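Local coordinates for protein particle-associated glycoside hydrolase (Acinetobacter phage Fri1, PDB 6C72) that probably degrades the capsular polysaccharide of its Acinetobacter baumannii host during virus entry, acting as a trimeric, zinc-binding tailspike depolymerase, at residues 417-431 with 441-454. Residues are numbered along the deposited sequence; the frame is centred on the assembly and turned at random.
Sequences VTGDFLIEGNRFQDT and QASFGVNTFLGTAT. With ZN (zinc ion), chain I.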
ATOM      1  N   VAL A 417     -11.074   9.299  20.859  1.00 25.64           N
ATOM      2  CA  VAL A 417     -10.699   9.595  19.484  1.00 25.39           C
ATOM      3  C   VAL A 417     -11.258  10.967  19.127  1.00 26.31           C
ATOM      4  O   VAL A 417     -11.942  11.610  19.925  1.00 27.10           O
ATOM      5  CB  VAL A 417     -11.185   8.519  18.480  1.00 24.68           C
ATOM      6  CG1 VAL A 417     -10.763   7.117  18.922  1.00 24.38           C
ATOM      7  CG2 VAL A 417     -12.699   8.593  18.235  1.00 24.84           C
ATOM      8  N   THR A 418     -10.965  11.414  17.916  1.00 28.44           N
ATOM      9  CA  THR A 418     -11.586  12.621  17.385  1.00 28.85           C
ATOM     10  C   THR A 418     -12.364  12.250  16.132  1.00 29.15           C
ATOM     11  O   THR A 418     -12.384  11.089  15.702  1.00 29.05           O
ATOM     12  CB  THR A 418     -10.550  13.709  17.094  1.00 29.45           C
ATOM     13  OG1 THR A 418      -9.962  13.482  15.812  1.00 30.07           O
ATOM     14  CG2 THR A 418      -9.461  13.714  18.145  1.00 29.28           C
ATOM     15  N   GLY A 419     -13.019  13.249  15.549  1.00 28.15           N
ATOM     16  CA  GLY A 419     -13.782  13.044  14.333  1.00 28.27           C
ATOM     17  C   GLY A 419     -12.949  12.677  13.131  1.00 28.23           C
ATOM     18  O   GLY A 419     -13.511  12.223  12.126  1.00 28.43           O
ATOM     19  N   ASP A 420     -11.631  12.856  13.206  1.00 28.39           N
ATOM     20  CA  ASP A 420     -10.751  12.451  12.124  1.00 29.11           C
ATOM     21  C   ASP A 420     -10.337  10.986  12.240  1.00 28.78           C
ATOM     22  O   ASP A 420      -9.468  10.540  11.493  1.00 29.33           O
ATOM     23  CB  ASP A 420      -9.536  13.378  12.069  1.00 29.54           C
ATOM     24  CG  ASP A 420      -9.929  14.808  11.750  1.00 30.29           C
ATOM     25  OD1 ASP A 420     -10.752  15.008  10.821  1.00 30.76           O
ATOM     26  OD2 ASP A 420      -9.456  15.741  12.443  1.00 30.88           O
ATOM     27  N   PHE A 421     -10.945  10.242  13.161  1.00 29.00           N
ATOM     28  CA  PHE A 421     -10.831   8.785  13.241  1.00 28.60           C
ATOM     29  C   PHE A 421     -12.061   8.181  12.558  1.00 28.75           C
ATOM     30  O   PHE A 421     -13.182   8.296  13.068  1.00 28.25           O
ATOM     31  CB  PHE A 421     -10.722   8.348  14.705  1.00 27.58           C
ATOM     32  CG  PHE A 421     -10.396   6.886  14.900  1.00 27.06           C
ATOM     33  CD1 PHE A 421      -9.122   6.398  14.644  1.00 27.31           C
ATOM     34  CD2 PHE A 421     -11.353   6.007  15.373  1.00 26.42           C
ATOM     35  CE1 PHE A 421      -8.816   5.049  14.836  1.00 26.77           C
ATOM     36  CE2 PHE A 421     -11.047   4.659  15.568  1.00 26.02           C
ATOM     37  CZ  PHE A 421      -9.771   4.182  15.297  1.00 26.08           C
ATOM     38  N   LEU A 422     -11.857   7.558  11.398  1.00 25.01           N
ATOM     39  CA  LEU A 422     -12.946   7.069  10.562  1.00 25.27           C
ATOM     40  C   LEU A 422     -13.174   5.578  10.788  1.00 24.60           C
ATOM     41  O   LEU A 422     -12.246   4.773  10.657  1.00 24.26           O
ATOM     42  CB  LEU A 422     -12.658   7.338   9.083  1.00 26.12           C
ATOM     43  CG  LEU A 422     -13.695   6.806   8.082  1.00 26.66           C
ATOM     44  CD1 LEU A 422     -15.080   7.385   8.373  1.00 27.09           C
ATOM     45  CD2 LEU A 422     -13.286   7.132   6.661  1.00 27.73           C
ATOM     46  N   ILE A 423     -14.420   5.222  11.088  1.00 24.65           N
ATOM     47  CA  ILE A 423     -14.846   3.850  11.344  1.00 24.28           C
ATOM     48  C   ILE A 423     -15.824   3.468  10.236  1.00 25.00           C
ATOM     49  O   ILE A 423     -16.955   3.973  10.189  1.00 25.63           O
ATOM     50  CB  ILE A 423     -15.479   3.715  12.734  1.00 24.02           C
ATOM     51  CG1 ILE A 423     -14.439   4.079  13.804  1.00 23.50           C
ATOM     52  CG2 ILE A 423     -16.086   2.317  12.936  1.00 23.94           C
ATOM     53  CD1 ILE A 423     -14.955   4.029  15.206  1.00 23.48           C
ATOM     54  N   GLU A 424     -15.388   2.585   9.339  1.00 31.77           N
ATOM     55  CA  GLU A 424     -16.077   2.362   8.077  1.00 32.40           C
ATOM     56  C   GLU A 424     -15.845   0.937   7.581  1.00 32.80           C
ATOM     57  O   GLU A 424     -14.728   0.423   7.661  1.00 32.77           O
ATOM     58  CB  GLU A 424     -15.585   3.370   7.040  1.00 32.68           C
ATOM     59  CG  GLU A 424     -15.989   3.083   5.613  1.00 33.18           C
ATOM     60  CD  GLU A 424     -15.473   4.153   4.657  1.00 33.42           C
ATOM     61  OE1 GLU A 424     -14.257   4.135   4.354  1.00 33.49           O
ATOM     62  OE2 GLU A 424     -16.279   5.019   4.233  1.00 33.54           O
ATOM     63  N   GLY A 425     -16.897   0.326   7.032  1.00 26.98           N
ATOM     64  CA  GLY A 425     -16.789  -0.975   6.411  1.00 27.44           C
ATOM     65  C   GLY A 425     -16.574  -2.142   7.350  1.00 26.81           C
ATOM     66  O   GLY A 425     -16.215  -3.224   6.882  1.00 27.22           O
ATOM     67  N   ASN A 426     -16.760  -1.955   8.657  1.00 26.03           N
ATOM     68  CA  ASN A 426     -16.461  -2.966   9.659  1.00 25.53           C
ATOM     69  C   ASN A 426     -17.653  -3.897   9.894  1.00 26.20           C
ATOM     70  O   ASN A 426     -18.805  -3.547   9.640  1.00 26.89           O
ATOM     71  CB  ASN A 426     -16.043  -2.300  10.968  1.00 24.62           C
ATOM     72  CG  ASN A 426     -14.802  -1.431  10.803  1.00 24.12           C
ATOM     73  OD1 ASN A 426     -13.677  -1.938  10.768  1.00 23.89           O
ATOM     74  ND2 ASN A 426     -15.000  -0.128  10.658  1.00 24.16           N
ATOM     75  N   ARG A 427     -17.354  -5.102  10.389  1.00 33.92           N
ATOM     76  CA  ARG A 427     -18.371  -6.046  10.838  1.00 33.89           C
ATOM     77  C   ARG A 427     -18.335  -6.119  12.356  1.00 33.60           C
ATOM     78  O   ARG A 427     -17.358  -6.594  12.941  1.00 33.38           O
ATOM     79  CB  ARG A 427     -18.165  -7.424  10.226  1.00 33.88           C
ATOM     80  CG  ARG A 427     -18.410  -7.439   8.756  1.00 34.12           C
ATOM     81  CD  ARG A 427     -19.099  -8.719   8.381  1.00 34.43           C
ATOM     82  NE  ARG A 427     -18.327  -9.857   8.845  1.00 33.99           N
ATOM     83  CZ  ARG A 427     -18.441 -11.070   8.331  1.00 34.18           C
ATOM     84  NH1 ARG A 427     -19.303 -11.284   7.343  1.00 34.94           N
ATOM     85  NH2 ARG A 427     -17.691 -12.059   8.795  1.00 33.66           N
ATOM     86  N   PHE A 428     -19.413  -5.681  12.985  1.00 30.05           N
ATOM     87  CA  PHE A 428     -19.514  -5.619  14.437  1.00 29.75           C
ATOM     88  C   PHE A 428     -20.418  -6.757  14.908  1.00 29.90           C
ATOM     89  O   PHE A 428     -21.647  -6.661  14.828  1.00 30.01           O
ATOM     90  CB  PHE A 428     -20.039  -4.255  14.884  1.00 29.42           C
ATOM     91  CG  PHE A 428     -19.077  -3.111  14.639  1.00 29.06           C
ATOM     92  CD1 PHE A 428     -17.841  -3.077  15.267  1.00 28.67           C
ATOM     93  CD2 PHE A 428     -19.424  -2.055  13.809  1.00 29.05           C
ATOM     94  CE1 PHE A 428     -16.959  -2.013  15.050  1.00 28.05           C
ATOM     95  CE2 PHE A 428     -18.556  -0.994  13.592  1.00 28.58           C
ATOM     96  CZ  PHE A 428     -17.327  -0.968  14.210  1.00 27.99           C
ATOM     97  N   GLN A 429     -19.812  -7.841  15.387  1.00 27.70           N
ATOM     98  CA  GLN A 429     -20.577  -8.956  15.930  1.00 28.91           C
ATOM     99  C   GLN A 429     -20.748  -8.735  17.422  1.00 29.02           C
ATOM    100  O   GLN A 429     -19.778  -8.846  18.183  1.00 28.43           O
ATOM    101  CB  GLN A 429     -19.916 -10.306  15.665  1.00 29.26           C
ATOM    102  CG  GLN A 429     -20.809 -11.459  16.104  1.00 30.80           C
ATOM    103  CD  GLN A 429     -20.295 -12.816  15.678  1.00 31.48           C
ATOM    104  OE1 GLN A 429     -20.883 -13.478  14.821  1.00 32.58           O
ATOM    105  NE2 GLN A 429     -19.194 -13.247  16.287  1.00 31.03           N
ATOM    106  N   ASP A 430     -21.979  -8.414  17.829  1.00 34.52           N
ATOM    107  CA  ASP A 430     -22.374  -8.166  19.211  1.00 34.57           C
ATOM    108  C   ASP A 430     -21.653  -6.972  19.824  1.00 34.28           C
ATOM    109  O   ASP A 430     -21.710  -6.788  21.044  1.00 34.35           O
ATOM    110  CB  ASP A 430     -22.153  -9.393  20.119  1.00 34.86           C
ATOM    111  CG  ASP A 430     -23.024 -10.592  19.753  1.00 35.09           C
ATOM    112  OD1 ASP A 430     -24.162 -10.410  19.279  1.00 35.18           O
ATOM    113  OD2 ASP A 430     -22.583 -11.737  19.999  1.00 35.22           O
ATOM    114  N   THR A 431     -20.977  -6.153  19.019  1.00 31.72           N
ATOM    115  CA  THR A 431     -20.205  -5.031  19.547  1.00 31.32           C
ATOM    116  C   THR A 431     -21.123  -3.991  20.172  1.00 31.03           C
ATOM    117  O   THR A 431     -22.028  -3.475  19.507  1.00 30.96           O
ATOM    118  CB  THR A 431     -19.379  -4.381  18.441  1.00 31.00           C
ATOM    119  OG1 THR A 431     -18.711  -5.392  17.681  1.00 31.36           O
ATOM    120  CG2 THR A 431     -18.349  -3.425  19.045  1.00 30.46           C
ATOM    121  N   GLN A 441     -17.669  10.596  19.160  1.00 30.43           N
ATOM    122  CA  GLN A 441     -16.489  11.311  18.704  1.00 30.39           C
ATOM    123  C   GLN A 441     -16.087  10.954  17.287  1.00 30.58           C
ATOM    124  O   GLN A 441     -15.772  11.841  16.498  1.00 31.00           O
ATOM    125  CB  GLN A 441     -15.307  11.019  19.628  1.00 30.09           C
ATOM    126  CG  GLN A 441     -15.469  11.499  21.042  1.00 30.17           C
ATOM    127  CD  GLN A 441     -14.313  11.035  21.900  1.00 30.06           C
ATOM    128  OE1 GLN A 441     -13.731   9.973  21.654  1.00 29.86           O
ATOM    129  NE2 GLN A 441     -13.964  11.828  22.903  1.00 30.31           N
ATOM    130  N   ALA A 442     -16.052   9.664  16.961  1.00 26.50           N
ATOM    131  CA  ALA A 442     -15.504   9.233  15.691  1.00 25.95           C
ATOM    132  C   ALA A 442     -16.465   9.533  14.544  1.00 26.63           C
ATOM    133  O   ALA A 442     -17.664   9.750  14.733  1.00 27.38           O
ATOM    134  CB  ALA A 442     -15.199   7.734  15.719  1.00 24.98           C
ATOM    135  N   SER A 443     -15.911   9.531  13.334  1.00 26.59           N
ATOM    136  CA  SER A 443     -16.720   9.513  12.135  1.00 27.34           C
ATOM    137  C   SER A 443     -17.058   8.069  11.806  1.00 27.29           C
ATOM    138  O   SER A 443     -16.182   7.198  11.831  1.00 27.19           O
ATOM    139  CB  SER A 443     -15.997  10.178  10.968  1.00 28.07           C
ATOM    140  OG  SER A 443     -16.000  11.583  11.126  1.00 28.65           O
ATOM    141  N   PHE A 444     -18.334   7.822  11.515  1.00 27.91           N
ATOM    142  CA  PHE A 444     -18.836   6.509  11.138  1.00 28.33           C
ATOM    143  C   PHE A 444     -19.377   6.587   9.717  1.00 29.29           C
ATOM    144  O   PHE A 444     -20.236   7.427   9.423  1.00 29.50           O
ATOM    145  CB  PHE A 444     -19.962   6.060  12.076  1.00 28.06           C
ATOM    146  CG  PHE A 444     -19.508   5.714  13.464  1.00 27.20           C
ATOM    147  CD1 PHE A 444     -19.339   6.710  14.419  1.00 26.82           C
ATOM    148  CD2 PHE A 444     -19.293   4.392  13.826  1.00 27.20           C
ATOM    149  CE1 PHE A 444     -18.922   6.386  15.712  1.00 26.34           C
ATOM    150  CE2 PHE A 444     -18.879   4.061  15.111  1.00 26.50           C
ATOM    151  CZ  PHE A 444     -18.694   5.052  16.055  1.00 25.84           C
ATOM    152  N   GLY A 445     -18.885   5.717   8.848  1.00 27.86           N
ATOM    153  CA  GLY A 445     -19.497   5.472   7.557  1.00 28.91           C
ATOM    154  C   GLY A 445     -20.463   4.307   7.619  1.00 29.18           C
ATOM    155  O   GLY A 445     -21.073   4.026   8.656  1.00 28.96           O
ATOM    156  N   VAL A 446     -20.611   3.619   6.491  1.00 29.87           N
ATOM    157  CA  VAL A 446     -21.345   2.364   6.496  1.00 30.19           C
ATOM    158  C   VAL A 446     -20.568   1.338   7.309  1.00 28.95           C
ATOM    159  O   VAL A 446     -19.351   1.193   7.144  1.00 28.23           O
ATOM    160  CB  VAL A 446     -21.571   1.865   5.065  1.00 31.40           C
ATOM    161  CG1 VAL A 446     -22.163   0.461   5.088  1.00 31.78           C
ATOM    162  CG2 VAL A 446     -22.484   2.813   4.309  1.00 32.89           C
ATOM    163  N   ASN A 447     -21.266   0.640   8.205  1.00 28.90           N
ATOM    164  CA  ASN A 447     -20.737  -0.510   8.930  1.00 28.11           C
ATOM    165  C   ASN A 447     -21.839  -1.567   9.018  1.00 29.03           C
ATOM    166  O   ASN A 447     -23.019  -1.282   8.792  1.00 30.15           O
ATOM    167  CB  ASN A 447     -20.218  -0.133  10.333  1.00 27.05           C
ATOM    168  CG  ASN A 447     -18.965   0.748  10.285  1.00 26.49           C
ATOM    169  OD1 ASN A 447     -17.847   0.257  10.094  1.00 26.70           O
ATOM    170  ND2 ASN A 447     -19.154   2.056  10.453  1.00 26.38           N
ATOM    171  N   THR A 448     -21.447  -2.808   9.297  1.00 32.10           N
ATOM    172  CA  THR A 448     -22.397  -3.906   9.424  1.00 32.21           C
ATOM    173  C   THR A 448     -22.528  -4.314  10.884  1.00 31.92           C
ATOM    174  O   THR A 448     -21.536  -4.684  11.517  1.00 31.74           O
ATOM    175  CB  THR A 448     -21.976  -5.097   8.571  1.00 32.39           C
ATOM    176  OG1 THR A 448     -21.933  -4.686   7.204  1.00 32.66           O
ATOM    177  CG2 THR A 448     -23.001  -6.247   8.714  1.00 32.46           C
ATOM    178  N   PHE A 449     -23.757  -4.310  11.397  1.00 30.41           N
ATOM    179  CA  PHE A 449     -24.008  -4.623  12.799  1.00 30.41           C
ATOM    180  C   PHE A 449     -24.704  -5.972  12.890  1.00 31.62           C
ATOM    181  O   PHE A 449     -25.744  -6.187  12.259  1.00 33.02           O
ATOM    182  CB  PHE A 449     -24.808  -3.498  13.455  1.00 30.85           C
ATOM    183  CG  PHE A 449     -24.092  -2.192  13.406  1.00 29.82           C
ATOM    184  CD1 PHE A 449     -23.184  -1.842  14.411  1.00 28.73           C
ATOM    185  CD2 PHE A 449     -24.242  -1.347  12.325  1.00 30.07           C
ATOM    186  CE1 PHE A 449     -22.465  -0.636  14.360  1.00 27.94           C
ATOM    187  CE2 PHE A 449     -23.526  -0.143  12.264  1.00 29.28           C
ATOM    188  CZ  PHE A 449     -22.630   0.207  13.286  1.00 28.20           C
ATOM    189  N   LEU A 450     -24.085  -6.900  13.618  1.00 34.84           N
ATOM    190  CA  LEU A 450     -24.539  -8.281  13.704  1.00 34.97           C
ATOM    191  C   LEU A 450     -24.856  -8.642  15.146  1.00 34.93           C
ATOM    192  O   LEU A 450     -24.310  -8.059  16.090  1.00 34.73           O
ATOM    193  CB  LEU A 450     -23.489  -9.244  13.159  1.00 34.91           C
ATOM    194  CG  LEU A 450     -23.105  -8.982  11.707  1.00 35.03           C
ATOM    195  CD1 LEU A 450     -21.797  -9.687  11.362  1.00 34.87           C
ATOM    196  CD2 LEU A 450     -24.241  -9.447  10.816  1.00 35.30           C
ATOM    197  N   GLY A 451     -25.747  -9.617  15.293  1.00 41.40           N
ATOM    198  CA  GLY A 451     -26.138 -10.053  16.617  1.00 41.41           C
ATOM    199  C   GLY A 451     -26.772  -8.912  17.380  1.00 41.67           C
ATOM    200  O   GLY A 451     -27.637  -8.188  16.869  1.00 41.27           O
ATOM    201  N   THR A 452     -26.320  -8.726  18.616  1.00 32.51           N
ATOM    202  CA  THR A 452     -26.837  -7.679  19.482  1.00 32.89           C
ATOM    203  C   THR A 452     -26.019  -6.385  19.421  1.00 33.81           C
ATOM    204  O   THR A 452     -26.015  -5.629  20.397  1.00 34.47           O
ATOM    205  CB  THR A 452     -26.898  -8.186  20.918  1.00 33.26           C
ATOM    206  OG1 THR A 452     -25.571  -8.506  21.355  1.00 34.22           O
ATOM    207  CG2 THR A 452     -27.760  -9.441  20.981  1.00 32.31           C
ATOM    208  N   ALA A 453     -25.308  -6.132  18.319  1.00 33.59           N
ATOM    209  CA  ALA A 453     -24.445  -4.956  18.235  1.00 34.48           C
ATOM    210  C   ALA A 453     -25.249  -3.656  18.274  1.00 34.42           C
ATOM    211  O   ALA A 453     -26.334  -3.557  17.696  1.00 33.54           O
ATOM    212  CB  ALA A 453     -23.603  -4.998  16.960  1.00 34.42           C
ATOM    213  N   THR A 454     -24.687  -2.644  18.934  1.00 39.70           N
ATOM    214  CA  THR A 454     -25.276  -1.308  18.980  1.00 39.75           C
ATOM    215  C   THR A 454     -25.162  -0.659  17.610  1.00 39.46           C
ATOM    216  O   THR A 454     -24.055  -0.376  17.140  1.00 40.05           O
ATOM    217  CB  THR A 454     -24.577  -0.454  20.035  1.00 40.90           C
ATOM    218  OG1 THR A 454     -24.801  -1.014  21.336  1.00 41.09           O
ATOM    219  CG2 THR A 454     -25.095   0.983  19.989  1.00 40.96           C
TER
HETATM  220 ZN    ZN I 806     -14.924   5.380   2.378  1.00 53.95          ZN
HETATM  221  O   HOH W   1     -18.898   4.467   4.233  1.00 28.60           O
HETATM  222  O   HOH W   2     -16.872   6.685   1.605  1.00 25.37           O
HETATM  223  O   HOH W   3     -13.179   6.671   3.034  1.00 45.27           O
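Phe428 and Phe449 lie side by side on the adjacent parallel strands 427-429 and 448-450, their planes near parallel (26°) but slid so far apart that the rings barely overlap; Phe428 CD2 comes 3.4 Å from Phe449 CE1. Asn426 CB sits over one face of the Phe428 ring near its rim, and Ile423 CG2 meets the edge in plane. The Phe421 ring takes Ala442 CB at its edge, and Phe444 runs alongside Ile423. Leu403, on the neighbouring strand 402-403, also packs on Phe428.

Between these apolar groups the chain turns at an asparagine pair, Asn426 and Asn447, whose amide planes are only 13° apart. Asn447 OD1 accepts from both Asn426 N and Asn426 ND2, each at 2.9 Å, while its ND2 gives a nearly straight bond to Ile423 O. That donor stands above the carbonyl plane of Ile423, and Gly445 N reaches the same oxygen from the opposite face. Asn426 repeats the pattern on the coil before, its ND2 bonded to backbone Phe398 O and its OD1 to backbone Asn401 N.

Backbone bonds of parallel-strand type flank this corner, such as Ile423 N to Ser443 O (2.7 Å) and Phe428 N to Thr448 O (2.8 Å). Beyond them, Asp430 OD1 accepts from Thr452 N (2.8 Å) and Thr452 OG1, holding the type II' turn of 450-453; Asp430 OD2 makes a salt bridge to Lys409. With CG anti to its backbone N (chi1 168°), Glu424 extends outward to bind zinc through both carboxylate oxygens, and a water links OE2 to Val446 N.

Parallel strands with apolar residues stacked on one face and stacked asparagines at the turn are characteristic of adjacent coils of a right-handed parallel beta-helix, the fold of many trimeric phage tailspikes.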